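Local coordinates for hypothetical protein SA0798 (Staphylococcus aureus subsp. aureus N315, PDB 1XG8) that is of unknown function but belongs to the thioredoxin clan and may take part in thiol-disulfide chemistry, at residues 17-20 and 21-24. Sequence-based numbering, arbitrary orientation.
Sequences VICA and SCVN
Cys19 and Cys22 are the two ends of a CxxC motif, in the loop that leads from strand 8-14 to helix 28-42, where thioredoxin-clan proteins commonly carry their redox pair. The four residues Cys19 to Cys22 form a type I beta turn, with Ala20 and Ser21 at its corners. The turn is closed by a hydrogen bond from Cys22 N to Cys19 O (3.0 Å); the bond is fairly straight at the hydrogen (N-H...O 160°), but the donor stands well above the carbonyl plane.

Both sulfurs lie on the buried side. Cys19 SG is carried anti to the backbone N (chi1 172°), while Cys22 SG is held between its own N and carbonyl carbon, an unusual chi1 of 31° that brings its sulfur up to Cys19 SG, the two CB-SG bonds roughly at right angles. At 3.6 Å between Cys19 SG and Cys22 SG they are in van der Waals contact, too far apart for a disulfide; Cys22 SG also rests against Cys19 CB. Cys19 also touches Phe79 and Tyr80, and Tyr94 touches Cys22, so the pair is packed against neighbouring loops.

The other side is looser and wetter. Ile18 reaches over with its CG2 branch alone, which meets Cys22 O at 3.6 Å and Val23 O, while the rest of its chain leads away. Ala20 is exposed. A water sits between Ala20 O and Val23 N, donating to the former and accepting from the latter at 2.7 Å. Even here there is a tight spot: Val23 CG2 lies only 3.1 Å from Ala20 O.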
loop_
_atom_site.group_PDB
_atom_site.type_symbol
_atom_site.label_atom_id
_atom_site.label_comp_id
_atom_site.label_asym_id
_atom_site.label_seq_id
_atom_site.Cartn_x
_atom_site.Cartn_y
_atom_site.Cartn_z
ATOM N N VAL A 17 -11.913 10.627 0.517
ATOM C CA VAL A 17 -12.578 10.986 1.770
ATOM C C VAL A 17 -11.998 10.089 2.850
ATOM O O VAL A 17 -11.460 9.035 2.536
ATOM C CB VAL A 17 -14.100 10.778 1.681
ATOM C CG1 VAL A 17 -14.708 11.821 0.756
ATOM C CG2 VAL A 17 -14.403 9.382 1.176
ATOM N N ILE A 18 -12.112 10.482 4.116
ATOM C CA ILE A 18 -11.523 9.682 5.184
ATOM C C ILE A 18 -12.326 8.463 5.634
ATOM O O ILE A 18 -13.550 8.431 5.536
ATOM C CB ILE A 18 -11.193 10.560 6.445
ATOM C CG1 ILE A 18 -10.371 11.802 6.054
ATOM C CG2 ILE A 18 -10.346 9.744 7.449
ATOM C CD1 ILE A 18 -11.148 12.901 5.343
ATOM N N CYS A 19 -11.600 7.458 6.124
ATOM C CA CYS A 19 -12.167 6.214 6.632
ATOM C C CYS A 19 -12.647 6.430 8.071
ATOM O O CYS A 19 -11.884 6.854 8.941
ATOM C CB CYS A 19 -11.099 5.126 6.590
ATOM S SG CYS A 19 -11.544 3.582 7.382
ATOM N N ALA A 20 -13.922 6.143 8.311
ATOM C CA ALA A 20 -14.538 6.322 9.624
ATOM C C ALA A 20 -13.751 5.748 10.790
ATOM O O ALA A 20 -13.656 6.379 11.841
ATOM C CB ALA A 20 -15.927 5.726 9.614
ATOM N N SER A 21 -13.195 4.552 10.604
ATOM C CA SER A 21 -12.430 3.877 11.651
ATOM C C SER A 21 -11.069 4.476 12.002
ATOM O O SER A 21 -10.449 4.078 12.990
ATOM C CB SER A 21 -12.255 2.405 11.292
ATOM O OG SER A 21 -13.506 1.743 11.300
ATOM N N CYS A 22 -10.594 5.417 11.201
ATOM C CA CYS A 22 -9.325 6.062 11.478
ATOM C C CYS A 22 -9.409 7.484 10.984
ATOM O O CYS A 22 -8.722 7.895 10.048
ATOM C CB CYS A 22 -8.168 5.312 10.819
ATOM S SG CYS A 22 -8.571 4.473 9.301
ATOM N N VAL A 23 -10.288 8.219 11.652
ATOM C CA VAL A 23 -10.584 9.616 11.377
ATOM C C VAL A 23 -9.381 10.545 11.410
ATOM O O VAL A 23 -9.232 11.398 10.541
ATOM C CB VAL A 23 -11.621 10.136 12.401
ATOM C CG1 VAL A 23 -11.782 11.635 12.278
ATOM C CG2 VAL A 23 -12.954 9.428 12.195
ATOM N N ASN A 24 -8.526 10.382 12.412
ATOM C CA ASN A 24 -7.369 11.257 12.552
ATOM C C ASN A 24 -6.157 10.907 11.694
ATOM O O ASN A 24 -5.286 11.751 11.482
ATOM C CB ASN A 24 -6.943 11.318 14.022
ATOM C CG ASN A 24 -8.026 11.880 14.918
ATOM O OD1 ASN A 24 -8.582 12.946 14.643
ATOM N ND2 ASN A 24 -8.328 11.170 16.002
HETATM O O HOH W 1 -11.514 7.164 13.838
#